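Local coordinates for racemase (Pseudovibrio sp. JE062, PDB 3MKC), which belongs to the enolase superfamily, joining an N-terminal domain of the mandelate racemase/muconate lactonizing enzyme type to a C-terminal domain of the TIM-barrel class, at residues D244-H249 with A272-T277; Y212-T217 with A263-T268; I61-K66 with I71-I76. One frame throughout, in Å; residues are numbered along the deposited sequence.

Contact 1. Residues D244-H249 with A272-T277; sequences DDLSGH and AEEWIT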
ATOM      1  N   ASP A 244      -1.335   4.299 -17.831  1.00 10.96           N
ATOM      2  CA  ASP A 244      -2.605   4.441 -18.556  1.00 10.72           C
ATOM      3  C   ASP A 244      -2.723   3.421 -19.685  1.00 10.59           C
ATOM      4  O   ASP A 244      -3.811   3.193 -20.218  1.00 12.02           O
ATOM      5  CB  ASP A 244      -2.738   5.832 -19.196  1.00 11.27           C
ATOM      6  CG  ASP A 244      -2.875   6.947 -18.179  1.00 13.05           C
ATOM      7  OD1 ASP A 244      -3.776   6.864 -17.320  1.00 11.91           O
ATOM      8  OD2 ASP A 244      -2.087   7.917 -18.260  1.00 13.28           O
ATOM      9  N   ASP A 245      -1.596   2.825 -20.054  1.00 11.46           N
ATOM     10  CA  ASP A 245      -1.532   1.867 -21.149  1.00  9.53           C
ATOM     11  C   ASP A 245      -2.007   0.470 -20.764  1.00  8.96           C
ATOM     12  O   ASP A 245      -1.242  -0.484 -20.804  1.00 10.41           O
ATOM     13  CB  ASP A 245      -0.086   1.825 -21.672  1.00 10.44           C
ATOM     14  CG  ASP A 245       0.069   1.017 -22.949  1.00 12.89           C
ATOM     15  OD1 ASP A 245      -0.955   0.692 -23.598  1.00 12.11           O
ATOM     16  OD2 ASP A 245       1.241   0.724 -23.307  1.00 12.31           O
ATOM     17  N   LEU A 246      -3.274   0.350 -20.394  1.00  9.06           N
ATOM     18  CA  LEU A 246      -3.796  -0.955 -20.021  1.00  9.89           C
ATOM     19  C   LEU A 246      -3.710  -1.964 -21.153  1.00  9.43           C
ATOM     20  O   LEU A 246      -3.332  -3.112 -20.929  1.00 11.79           O
ATOM     21  CB  LEU A 246      -5.241  -0.842 -19.534  1.00 11.07           C
ATOM     22  CG  LEU A 246      -5.324  -0.648 -18.015  1.00 11.52           C
ATOM     23  CD1 LEU A 246      -4.621   0.637 -17.615  1.00 12.22           C
ATOM     24  CD2 LEU A 246      -6.777  -0.624 -17.581  1.00 12.74           C
ATOM     25  N   SER A 247      -4.058  -1.546 -22.369  1.00  9.40           N
ATOM     26  CA  SER A 247      -3.997  -2.465 -23.496  1.00 10.45           C
ATOM     27  C   SER A 247      -2.569  -2.964 -23.706  1.00 10.47           C
ATOM     28  O   SER A 247      -2.362  -4.082 -24.151  1.00 11.93           O
ATOM     29  CB  SER A 247      -4.528  -1.797 -24.775  1.00  9.67           C
ATOM     30  OG  SER A 247      -3.909  -0.544 -25.009  1.00 13.65           O
ATOM     31  N   GLY A 248      -1.588  -2.128 -23.373  1.00 10.80           N
ATOM     32  CA  GLY A 248      -0.203  -2.527 -23.530  1.00  9.67           C
ATOM     33  C   GLY A 248       0.152  -3.629 -22.547  1.00  9.89           C
ATOM     34  O   GLY A 248       0.879  -4.561 -22.876  1.00 11.01           O
ATOM     35  N   HIS A 249      -0.360  -3.528 -21.326  1.00 10.50           N
ATOM     36  CA  HIS A 249      -0.081  -4.563 -20.350  1.00 10.65           C
ATOM     37  C   HIS A 249      -0.672  -5.899 -20.824  1.00 10.62           C
ATOM     38  O   HIS A 249      -0.068  -6.955 -20.646  1.00 12.06           O
ATOM     39  CB  HIS A 249      -0.650  -4.173 -18.982  1.00  9.25           C
ATOM     40  CG  HIS A 249       0.124  -3.096 -18.293  1.00  9.56           C
ATOM     41  ND1 HIS A 249       0.126  -1.785 -18.720  1.00 10.94           N
ATOM     42  CD2 HIS A 249       0.931  -3.137 -17.206  1.00  9.98           C
ATOM     43  CE1 HIS A 249       0.900  -1.064 -17.929  1.00  7.84           C
ATOM     44  NE2 HIS A 249       1.401  -1.862 -17.001  1.00  9.53           N
ATOM     45  N   ALA A 272      -9.575  -0.688 -10.777  1.00  8.35           N
ATOM     46  CA  ALA A 272      -9.025  -2.025 -10.588  1.00  9.02           C
ATOM     47  C   ALA A 272      -9.695  -3.038 -11.520  1.00  9.97           C
ATOM     48  O   ALA A 272      -9.030  -3.886 -12.100  1.00 10.55           O
ATOM     49  CB  ALA A 272      -9.184  -2.471  -9.133  1.00  8.65           C
ATOM     50  N   GLU A 273     -11.014  -2.949 -11.658  1.00  8.19           N
ATOM     51  CA  GLU A 273     -11.726  -3.879 -12.519  1.00 10.76           C
ATOM     52  C   GLU A 273     -11.223  -3.765 -13.954  1.00 10.26           C
ATOM     53  O   GLU A 273     -11.073  -4.773 -14.640  1.00 11.13           O
ATOM     54  CB  GLU A 273     -13.235  -3.609 -12.467  1.00 13.27           C
ATOM     55  CG  GLU A 273     -14.072  -4.548 -13.327  1.00 19.48           C
ATOM     56  CD  GLU A 273     -14.112  -4.129 -14.789  1.00 26.48           C
ATOM     57  OE1 GLU A 273     -14.292  -2.920 -15.051  1.00 29.07           O
ATOM     58  OE2 GLU A 273     -13.978  -5.005 -15.675  1.00 30.42           O
ATOM     59  N   GLU A 274     -10.955  -2.539 -14.406  1.00 11.05           N
ATOM     60  CA  GLU A 274     -10.474  -2.345 -15.771  1.00 10.95           C
ATOM     61  C   GLU A 274      -9.072  -2.952 -15.908  1.00 11.65           C
ATOM     62  O   GLU A 274      -8.728  -3.517 -16.944  1.00 12.24           O
ATOM     63  CB  GLU A 274     -10.468  -0.848 -16.127  1.00 14.60           C
ATOM     64  CG  GLU A 274     -10.009  -0.551 -17.543  1.00 21.84           C
ATOM     65  CD  GLU A 274     -10.080   0.926 -17.903  1.00 26.67           C
ATOM     66  OE1 GLU A 274      -9.952   1.779 -16.995  1.00 29.16           O
ATOM     67  OE2 GLU A 274     -10.244   1.236 -19.106  1.00 27.39           O
ATOM     68  N   TRP A 275      -8.257  -2.837 -14.865  1.00 10.24           N
ATOM     69  CA  TRP A 275      -6.929  -3.438 -14.931  1.00  8.54           C
ATOM     70  C   TRP A 275      -7.062  -4.949 -15.071  1.00  7.62           C
ATOM     71  O   TRP A 275      -6.288  -5.589 -15.772  1.00 10.01           O
ATOM     72  CB  TRP A 275      -6.124  -3.137 -13.674  1.00  8.98           C
ATOM     73  CG  TRP A 275      -5.424  -1.828 -13.728  1.00  7.37           C
ATOM     74  CD1 TRP A 275      -5.865  -0.642 -13.221  1.00  8.64           C
ATOM     75  CD2 TRP A 275      -4.146  -1.567 -14.320  1.00  7.21           C
ATOM     76  NE1 TRP A 275      -4.936   0.344 -13.456  1.00  8.95           N
ATOM     77  CE2 TRP A 275      -3.872  -0.197 -14.130  1.00  7.91           C
ATOM     78  CE3 TRP A 275      -3.206  -2.359 -14.996  1.00  8.78           C
ATOM     79  CZ2 TRP A 275      -2.692   0.404 -14.588  1.00  9.52           C
ATOM     80  CZ3 TRP A 275      -2.030  -1.760 -15.458  1.00  8.13           C
ATOM     81  CH2 TRP A 275      -1.786  -0.392 -15.250  1.00  7.99           C
ATOM     82  N   ILE A 276      -8.047  -5.523 -14.394  1.00  7.94           N
ATOM     83  CA  ILE A 276      -8.241  -6.965 -14.466  1.00  7.90           C
ATOM     84  C   ILE A 276      -8.709  -7.442 -15.842  1.00  8.11           C
ATOM     85  O   ILE A 276      -8.080  -8.303 -16.459  1.00 10.96           O
ATOM     86  CB  ILE A 276      -9.275  -7.451 -13.424  1.00  7.71           C
ATOM     87  CG1 ILE A 276      -8.689  -7.350 -12.016  1.00  8.60           C
ATOM     88  CG2 ILE A 276      -9.692  -8.890 -13.725  1.00  9.13           C
ATOM     89  CD1 ILE A 276      -9.694  -7.688 -10.927  1.00  9.55           C
ATOM     90  N   THR A 277      -9.812  -6.881 -16.321  1.00 11.94           N
ATOM     91  CA  THR A 277     -10.370  -7.318 -17.600  1.00 13.38           C
ATOM     92  C   THR A 277      -9.690  -6.796 -18.858  1.00 13.06           C
ATOM     93  O   THR A 277      -9.558  -7.531 -19.833  1.00 15.71           O
ATOM     94  CB  THR A 277     -11.871  -6.978 -17.693  1.00 18.37           C
ATOM     95  OG1 THR A 277     -12.039  -5.556 -17.692  1.00 22.24           O
ATOM     96  CG2 THR A 277     -12.622  -7.570 -16.512  1.00 17.50           C
TER
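Leu246 and His249 both meet the indole of Trp275, one over a ring face and the other at its edge. Leu246 CD1 lies 3.6 Å from Trp275 CZ2. It sits over the six-membered ring, 14° off the ring normal, in a CH-pi contact. The other methyl, CD2, turns to Glu274, against the start of its side chain and its backbone O. Leu246 CD2 lies 3.2 Å from Glu274 CG, a strained approach whose exact value is doubtful. The glutamate runs out extended, its CG anti to the backbone N (chi1 -179°), and the leucine crosses its aliphatic part at about a right angle.

His249 and Trp275 form a T-shaped pair. The indole edge supplies the stem, with Trp275 CZ3 above the centre of the imidazole and 3.7 Å from His249 CD2.

The imidazole is held by the residue that caps its own helix. His249 ND1 donates to Asp245 O over 2.8 Å, nearly straight at 169°. The carbonyl oxygen lies in the imidazole plane, although the donor stands above the carbonyl plane. Asp245 O also accepts from His249 N, so one oxygen takes two donors of the same residue. Asp245 is the N-cap of helix 246-255, and its OD1 takes a weak capping bond from Gly248 N. Beyond the indole, His243 makes a further edge-to-face pair with Trp275, and Leu284 and Val281 also pack on it.

No hydrogen bond crosses between the segments. The two helices are joined by aromatic and apolar contacts, while the polar bond to Asp245 fixes the rotation of the imidazole that receives the indole edge.

Contact 2. Residues Y212-T217 with A263-T268; sequences YLYRFT and AEMSTT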
ATOM      1  N   TYR A 212      10.340  -1.741 -12.573  1.00 16.96           N
ATOM      2  CA  TYR A 212      11.027  -1.087 -13.678  1.00 17.38           C
ATOM      3  C   TYR A 212      10.809   0.427 -13.701  1.00 16.37           C
ATOM      4  O   TYR A 212      11.345   1.131 -14.557  1.00 17.85           O
ATOM      5  CB  TYR A 212      10.600  -1.742 -14.996  1.00 16.83           C
ATOM      6  CG  TYR A 212      11.013  -3.200 -15.087  1.00 15.66           C
ATOM      7  CD1 TYR A 212      12.244  -3.567 -15.629  1.00 14.95           C
ATOM      8  CD2 TYR A 212      10.188  -4.205 -14.597  1.00 15.94           C
ATOM      9  CE1 TYR A 212      12.642  -4.909 -15.679  1.00 14.73           C
ATOM     10  CE2 TYR A 212      10.571  -5.538 -14.638  1.00 15.10           C
ATOM     11  CZ  TYR A 212      11.800  -5.888 -15.180  1.00 16.04           C
ATOM     12  OH  TYR A 212      12.178  -7.216 -15.222  1.00 15.05           O
ATOM     13  N   LEU A 213      10.034   0.917 -12.737  1.00 17.33           N
ATOM     14  CA  LEU A 213       9.755   2.341 -12.596  1.00 16.93           C
ATOM     15  C   LEU A 213       9.314   3.091 -13.848  1.00 17.01           C
ATOM     16  O   LEU A 213       9.762   4.213 -14.102  1.00 16.34           O
ATOM     17  CB  LEU A 213      10.968   3.048 -11.974  1.00 18.22           C
ATOM     18  CG  LEU A 213      11.179   2.736 -10.492  1.00 20.35           C
ATOM     19  CD1 LEU A 213      12.596   3.122 -10.064  1.00 20.45           C
ATOM     20  CD2 LEU A 213      10.134   3.481  -9.670  1.00 20.02           C
ATOM     21  N   TYR A 214       8.448   2.460 -14.635  1.00 17.59           N
ATOM     22  CA  TYR A 214       7.889   3.091 -15.820  1.00 17.03           C
ATOM     23  C   TYR A 214       8.905   3.616 -16.827  1.00 18.56           C
ATOM     24  O   TYR A 214       8.705   4.675 -17.417  1.00 17.48           O
ATOM     25  CB  TYR A 214       6.975   4.232 -15.369  1.00 15.97           C
ATOM     26  CG  TYR A 214       5.938   3.797 -14.355  1.00 16.64           C
ATOM     27  CD1 TYR A 214       4.854   3.011 -14.737  1.00 14.84           C
ATOM     28  CD2 TYR A 214       6.063   4.132 -13.001  1.00 14.76           C
ATOM     29  CE1 TYR A 214       3.927   2.569 -13.812  1.00 15.21           C
ATOM     30  CE2 TYR A 214       5.136   3.690 -12.060  1.00 14.07           C
ATOM     31  CZ  TYR A 214       4.068   2.905 -12.478  1.00 16.62           C
ATOM     32  OH  TYR A 214       3.152   2.439 -11.569  1.00 14.60           O
ATOM     33  N   ARG A 215       9.985   2.876 -17.049  1.00 19.12           N
ATOM     34  CA  ARG A 215      10.992   3.339 -17.996  1.00 21.11           C
ATOM     35  C   ARG A 215      10.680   2.958 -19.444  1.00 20.14           C
ATOM     36  O   ARG A 215      11.365   3.409 -20.353  1.00 20.96           O
ATOM     37  CB  ARG A 215      12.376   2.798 -17.609  1.00 23.16           C
ATOM     38  CG  ARG A 215      12.515   1.300 -17.731  1.00 26.52           C
ATOM     39  CD  ARG A 215      13.831   0.780 -17.136  1.00 27.72           C
ATOM     40  NE  ARG A 215      15.032   1.224 -17.848  1.00 27.60           N
ATOM     41  CZ  ARG A 215      15.762   2.286 -17.510  1.00 29.68           C
ATOM     42  NH1 ARG A 215      15.417   3.032 -16.468  1.00 29.86           N
ATOM     43  NH2 ARG A 215      16.852   2.595 -18.201  1.00 28.48           N
ATOM     44  N   PHE A 216       9.646   2.145 -19.657  1.00 19.95           N
ATOM     45  CA  PHE A 216       9.283   1.706 -21.012  1.00 19.63           C
ATOM     46  C   PHE A 216       7.931   2.215 -21.524  1.00 19.29           C
ATOM     47  O   PHE A 216       7.066   2.589 -20.742  1.00 18.58           O
ATOM     48  CB  PHE A 216       9.278   0.179 -21.074  1.00 21.57           C
ATOM     49  CG  PHE A 216      10.601  -0.446 -20.750  1.00 22.99           C
ATOM     50  CD1 PHE A 216      11.713  -0.206 -21.549  1.00 23.78           C
ATOM     51  CD2 PHE A 216      10.730  -1.299 -19.659  1.00 22.74           C
ATOM     52  CE1 PHE A 216      12.944  -0.812 -21.267  1.00 24.66           C
ATOM     53  CE2 PHE A 216      11.947  -1.907 -19.368  1.00 24.58           C
ATOM     54  CZ  PHE A 216      13.060  -1.662 -20.177  1.00 25.15           C
ATOM     55  N   THR A 217       7.756   2.207 -22.846  1.00 19.81           N
ATOM     56  CA  THR A 217       6.505   2.650 -23.464  1.00 18.66           C
ATOM     57  C   THR A 217       6.054   1.710 -24.584  1.00 19.46           C
ATOM     58  O   THR A 217       4.893   1.739 -24.997  1.00 20.02           O
ATOM     59  CB  THR A 217       6.635   4.064 -24.066  1.00 19.67           C
ATOM     60  OG1 THR A 217       7.679   4.077 -25.047  1.00 19.32           O
ATOM     61  CG2 THR A 217       6.957   5.081 -22.983  1.00 19.39           C
ATOM     62  N   ALA A 263      -1.850  -1.108 -11.663  1.00 10.71           N
ATOM     63  CA  ALA A 263      -2.689  -0.380 -10.708  1.00 10.47           C
ATOM     64  C   ALA A 263      -2.027   0.294  -9.507  1.00 10.70           C
ATOM     65  O   ALA A 263      -2.715   0.763  -8.611  1.00 12.77           O
ATOM     66  CB  ALA A 263      -3.809  -1.290 -10.231  1.00 10.63           C
ATOM     67  N   GLU A 264      -0.703   0.349  -9.493  1.00 12.49           N
ATOM     68  CA  GLU A 264       0.006   0.986  -8.389  1.00 12.93           C
ATOM     69  C   GLU A 264      -0.538   2.374  -8.050  1.00 11.87           C
ATOM     70  O   GLU A 264      -0.700   2.703  -6.882  1.00 12.13           O
ATOM     71  CB  GLU A 264       1.501   1.119  -8.716  1.00 14.94           C
ATOM     72  CG  GLU A 264       2.207   2.167  -7.849  1.00 18.83           C
ATOM     73  CD  GLU A 264       3.699   2.251  -8.086  1.00 19.67           C
ATOM     74  OE1 GLU A 264       4.119   2.386  -9.254  1.00 17.22           O
ATOM     75  OE2 GLU A 264       4.455   2.190  -7.091  1.00 21.19           O
HETATM   76  N   MSE A 265      -0.816   3.186  -9.070  1.00 11.92           N
HETATM   77  CA  MSE A 265      -1.289   4.552  -8.833  1.00 10.56           C
HETATM   78  C   MSE A 265      -2.791   4.766  -8.972  1.00 10.88           C
HETATM   79  O   MSE A 265      -3.283   5.895  -8.863  1.00 12.23           O
HETATM   80  CB  MSE A 265      -0.568   5.518  -9.780  1.00 14.46           C
HETATM   81  CG  MSE A 265       0.958   5.444  -9.715  1.00 15.77           C
HETATM   82 SE   MSE A 265       1.818   6.791 -10.783  1.00 25.67          SE
HETATM   83  CE  MSE A 265       1.938   5.855 -12.441  1.00 20.18           C
ATOM     84  N   SER A 266      -3.519   3.684  -9.207  1.00 11.94           N
ATOM     85  CA  SER A 266      -4.970   3.748  -9.400  1.00 10.50           C
ATOM     86  C   SER A 266      -5.772   4.029  -8.131  1.00 10.56           C
ATOM     87  O   SER A 266      -5.235   4.013  -7.024  1.00 12.22           O
ATOM     88  CB  SER A 266      -5.455   2.422  -9.966  1.00 12.15           C
ATOM     89  OG  SER A 266      -5.316   1.415  -8.975  1.00 14.50           O
ATOM     90  N   THR A 267      -7.066   4.297  -8.314  1.00 11.95           N
ATOM     91  CA  THR A 267      -7.985   4.507  -7.192  1.00  9.98           C
ATOM     92  C   THR A 267      -9.335   3.888  -7.555  1.00  9.93           C
ATOM     93  O   THR A 267      -9.756   3.924  -8.716  1.00 11.65           O
ATOM     94  CB  THR A 267      -8.192   6.005  -6.838  1.00 10.29           C
ATOM     95  OG1 THR A 267      -8.932   6.654  -7.881  1.00 10.95           O
ATOM     96  CG2 THR A 267      -6.846   6.696  -6.626  1.00 10.38           C
ATOM     97  N   THR A 268      -9.977   3.311  -6.543  1.00  8.77           N
ATOM     98  CA  THR A 268     -11.272   2.641  -6.603  1.00  7.58           C
ATOM     99  C   THR A 268     -11.256   1.280  -7.266  1.00  7.53           C
ATOM    100  O   THR A 268     -10.336   0.934  -8.009  1.00 10.48           O
ATOM    101  CB  THR A 268     -12.363   3.472  -7.305  1.00  7.68           C
ATOM    102  OG1 THR A 268     -12.156   3.430  -8.722  1.00  9.91           O
ATOM    103  CG2 THR A 268     -12.340   4.922  -6.809  1.00  7.73           C
TER
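Tyr214 has left-handed backbone angles, as does Leu213 before it, while Glu264 and Met265 are the central residues of a type I beta turn from Ala263 to Ser266. The tyrosine reaches across to both turn residues. Its hydroxyl donates to the carboxylate, with Tyr214 OH 2.5 Å from Glu264 OE1. That is a short bond, and it uses the anti lone pair of the oxygen. Ring and carboxylate planes are 34° apart.

Met265, a selenomethionine here, comes over the ring face. Its chain bends at the last torsion (chi3 -89°), which brings the methyl to the phenol. Met265 CE lies 3.6 Å from Tyr214 CZ in a CH-pi contact. The selenium is farther off and oblique, with Met265 SE 5.4 Å from the centroid of the Tyr214 ring, a Met-aromatic contact. The turn is closed by Ala263 O, which accepts from both Ser266 N and Ser266 OG. Glu264 also touches His314, and Met265 O is bonded to Arg290.

Both segments are loops that follow beta strands, 207-211 and 261-262, and lead into helices. Loops of this kind, at the C-terminal ends of barrel strands, border the active site in enolase superfamily proteins.

Contact 3. Residues I61-K66 with I71-I76; sequences IETEHK and ITEKAI
Thr63 and Glu73 meet through one short side-chain hydrogen bond. Along the threonine, CB comes first, with Thr63 CB 3.5 Å from Glu73 OE1. From there the side chain forks. The hydroxyl stands anti to the carbonyl carbon (chi1 -66°), and this points it at the glutamate. Thr63 OG1 donates to Glu73 OE1 over 2.5 Å. The carboxylate oxygen is met on its syn side, 34° out of the carboxylate plane. The methyl branch is more distant, with Thr63 CG2 4.0 Å from the same Glu73 OE1.

The glutamate comes from the opposite direction on an extended chain. Its second oxygen stays back, with Glu73 OE2 4.0 Å from Thr63 OG1. The threonine hydroxyl has a second bond, to the backbone N of Asn70. Two bonds therefore grip OG1, one given and one received. Asn70 also reaches both segments, through Ile61 O and Thr72 OG1.

The contact ties together two parts of the surface loop between helices 52-59 and 83-93 in the N-terminal domain. Just beside Glu73, Thr72 packs on Ile15 and Phe17 of strand 12-22, while Ile71 and Lys74 rest on helix 83-93.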
ATOM      1  N   ILE A  61     -12.442  22.040   2.550  1.00 21.05           N
ATOM      2  CA  ILE A  61     -13.291  22.778   1.622  1.00 20.85           C
ATOM      3  C   ILE A  61     -14.712  22.913   2.152  1.00 21.92           C
ATOM      4  O   ILE A  61     -15.149  22.131   3.003  1.00 22.44           O
ATOM      5  CB  ILE A  61     -13.327  22.106   0.223  1.00 19.13           C
ATOM      6  CG1 ILE A  61     -13.809  20.656   0.334  1.00 22.19           C
ATOM      7  CG2 ILE A  61     -11.948  22.177  -0.407  1.00 18.65           C
ATOM      8  CD1 ILE A  61     -15.276  20.472   0.074  1.00 21.55           C
ATOM      9  N   GLU A  62     -15.426  23.918   1.653  1.00 21.20           N
ATOM     10  CA  GLU A  62     -16.798  24.151   2.069  1.00 22.15           C
ATOM     11  C   GLU A  62     -17.763  23.417   1.153  1.00 21.75           C
ATOM     12  O   GLU A  62     -17.582  23.394  -0.065  1.00 20.73           O
ATOM     13  CB  GLU A  62     -17.125  25.644   2.049  1.00 24.98           C
ATOM     14  CG  GLU A  62     -18.444  25.975   2.735  1.00 30.89           C
ATOM     15  CD  GLU A  62     -18.761  27.463   2.727  1.00 34.67           C
ATOM     16  OE1 GLU A  62     -17.866  28.272   3.058  1.00 35.64           O
ATOM     17  OE2 GLU A  62     -19.914  27.822   2.400  1.00 36.79           O
ATOM     18  N   THR A  63     -18.789  22.826   1.756  1.00 21.78           N
ATOM     19  CA  THR A  63     -19.815  22.086   1.035  1.00 21.93           C
ATOM     20  C   THR A  63     -20.623  23.020   0.134  1.00 23.00           C
ATOM     21  O   THR A  63     -21.050  24.089   0.565  1.00 23.67           O
ATOM     22  CB  THR A  63     -20.748  21.395   2.037  1.00 22.81           C
ATOM     23  OG1 THR A  63     -20.006  20.399   2.750  1.00 22.56           O
ATOM     24  CG2 THR A  63     -21.930  20.750   1.334  1.00 22.72           C
ATOM     25  N   GLU A  64     -20.833  22.613  -1.117  1.00 21.60           N
ATOM     26  CA  GLU A  64     -21.580  23.437  -2.064  1.00 22.48           C
ATOM     27  C   GLU A  64     -22.890  22.814  -2.531  1.00 22.64           C
ATOM     28  O   GLU A  64     -23.932  23.468  -2.534  1.00 22.47           O
ATOM     29  CB  GLU A  64     -20.706  23.747  -3.275  1.00 23.12           C
ATOM     30  CG  GLU A  64     -19.499  24.598  -2.937  1.00 25.13           C
ATOM     31  CD  GLU A  64     -18.699  24.969  -4.159  1.00 26.07           C
ATOM     32  OE1 GLU A  64     -19.318  25.355  -5.173  1.00 28.27           O
ATOM     33  OE2 GLU A  64     -17.455  24.890  -4.106  1.00 26.21           O
ATOM     34  N   HIS A  65     -22.839  21.555  -2.949  1.00 21.87           N
ATOM     35  CA  HIS A  65     -24.044  20.884  -3.398  1.00 20.54           C
ATOM     36  C   HIS A  65     -23.993  19.403  -3.090  1.00 21.04           C
ATOM     37  O   HIS A  65     -23.039  18.924  -2.479  1.00 20.51           O
ATOM     38  CB  HIS A  65     -24.290  21.143  -4.894  1.00 21.73           C
ATOM     39  CG  HIS A  65     -23.156  20.747  -5.790  1.00 21.35           C
ATOM     40  ND1 HIS A  65     -22.901  19.437  -6.138  1.00 19.20           N
ATOM     41  CD2 HIS A  65     -22.226  21.493  -6.433  1.00 21.10           C
ATOM     42  CE1 HIS A  65     -21.866  19.394  -6.956  1.00 20.20           C
ATOM     43  NE2 HIS A  65     -21.437  20.627  -7.152  1.00 20.30           N
ATOM     44  N   LYS A  66     -25.023  18.685  -3.516  1.00 20.00           N
ATOM     45  CA  LYS A  66     -25.136  17.262  -3.243  1.00 21.23           C
ATOM     46  C   LYS A  66     -23.887  16.438  -3.500  1.00 20.57           C
ATOM     47  O   LYS A  66     -23.563  15.542  -2.724  1.00 19.38           O
ATOM     48  CB  LYS A  66     -26.298  16.655  -4.033  1.00 23.08           C
ATOM     49  CG  LYS A  66     -26.504  15.178  -3.728  1.00 25.80           C
ATOM     50  CD  LYS A  66     -27.683  14.593  -4.469  1.00 26.89           C
ATOM     51  CE  LYS A  66     -27.839  13.119  -4.137  1.00 27.35           C
ATOM     52  NZ  LYS A  66     -28.985  12.522  -4.858  1.00 32.06           N
ATOM     53  N   ILE A  71     -15.391  16.213   2.763  1.00 17.30           N
ATOM     54  CA  ILE A  71     -15.245  14.773   2.988  1.00 19.00           C
ATOM     55  C   ILE A  71     -15.626  14.277   4.386  1.00 19.26           C
ATOM     56  O   ILE A  71     -16.272  13.234   4.528  1.00 18.93           O
ATOM     57  CB  ILE A  71     -13.793  14.309   2.660  1.00 19.54           C
ATOM     58  CG1 ILE A  71     -13.636  12.800   2.886  1.00 22.71           C
ATOM     59  CG2 ILE A  71     -12.801  15.046   3.528  1.00 20.35           C
ATOM     60  CD1 ILE A  71     -14.457  11.954   1.965  1.00 23.99           C
ATOM     61  N   THR A  72     -15.243  15.023   5.413  1.00 18.97           N
ATOM     62  CA  THR A  72     -15.532  14.609   6.783  1.00 18.41           C
ATOM     63  C   THR A  72     -16.986  14.767   7.197  1.00 18.62           C
ATOM     64  O   THR A  72     -17.457  14.075   8.091  1.00 19.86           O
ATOM     65  CB  THR A  72     -14.692  15.403   7.782  1.00 17.21           C
ATOM     66  OG1 THR A  72     -15.187  16.747   7.845  1.00 20.18           O
ATOM     67  CG2 THR A  72     -13.241  15.436   7.348  1.00 16.72           C
ATOM     68  N   GLU A  73     -17.701  15.674   6.540  1.00 20.42           N
ATOM     69  CA  GLU A  73     -19.087  15.946   6.889  1.00 21.19           C
ATOM     70  C   GLU A  73     -19.988  14.725   7.024  1.00 21.21           C
ATOM     71  O   GLU A  73     -20.739  14.606   7.994  1.00 20.85           O
ATOM     72  CB  GLU A  73     -19.692  16.923   5.884  1.00 22.45           C
ATOM     73  CG  GLU A  73     -20.996  17.550   6.340  1.00 25.86           C
ATOM     74  CD  GLU A  73     -21.559  18.526   5.321  1.00 26.64           C
ATOM     75  OE1 GLU A  73     -20.837  19.474   4.941  1.00 24.94           O
ATOM     76  OE2 GLU A  73     -22.722  18.340   4.900  1.00 27.67           O
ATOM     77  N   LYS A  74     -19.916  13.808   6.068  1.00 19.68           N
ATOM     78  CA  LYS A  74     -20.773  12.631   6.123  1.00 20.41           C
ATOM     79  C   LYS A  74     -20.341  11.543   7.101  1.00 20.43           C
ATOM     80  O   LYS A  74     -21.031  10.535   7.248  1.00 21.89           O
ATOM     81  CB  LYS A  74     -20.931  12.046   4.717  1.00 21.28           C
ATOM     82  CG  LYS A  74     -21.625  12.986   3.748  1.00 22.71           C
ATOM     83  CD  LYS A  74     -23.074  13.248   4.157  1.00 25.74           C
ATOM     84  CE  LYS A  74     -23.703  14.303   3.258  1.00 26.34           C
ATOM     85  NZ  LYS A  74     -25.148  14.507   3.539  1.00 27.91           N
ATOM     86  N   ALA A  75     -19.211  11.751   7.772  1.00 20.33           N
ATOM     87  CA  ALA A  75     -18.692  10.798   8.746  1.00 19.14           C
ATOM     88  C   ALA A  75     -19.003  11.268  10.168  1.00 19.90           C
ATOM     89  O   ALA A  75     -19.325  10.464  11.040  1.00 21.23           O
ATOM     90  CB  ALA A  75     -17.188  10.641   8.572  1.00 18.89           C
ATOM     91  N   ILE A  76     -18.906  12.574  10.393  1.00 21.00           N
ATOM     92  CA  ILE A  76     -19.188  13.148  11.705  1.00 21.68           C
ATOM     93  C   ILE A  76     -20.573  12.727  12.194  1.00 21.00           C
ATOM     94  O   ILE A  76     -21.564  12.844  11.469  1.00 21.88           O
ATOM     95  CB  ILE A  76     -19.141  14.691  11.667  1.00 22.88           C
ATOM     96  CG1 ILE A  76     -17.799  15.162  11.113  1.00 23.07           C
ATOM     97  CG2 ILE A  76     -19.383  15.252  13.070  1.00 23.60           C
ATOM     98  CD1 ILE A  76     -16.613  14.736  11.929  1.00 25.29           C
TER

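Overall arrangement
Contacts 1 and 2 are neighbours in the barrel domain, with centres 11 Å apart. Their segments alternate along the chain. They touch directly, with Trp275 CE2 3.3 Å from Ala263 N, so the indole packs against the start of the turn from Ala263 to Ser266. The segment 263-268 leads into helix 268-277, which carries Trp275. Contact 3 belongs to the N-terminal domain and closes earlier in the chain. Its centre is 32 Å from that of contact 1 and 31 Å from that of contact 2. Its nearest atoms are about 19 Å and 11 Å from theirs. By the family fold, contact 2 is probably near the barrel mouth, while contact 3 is a local surface feature.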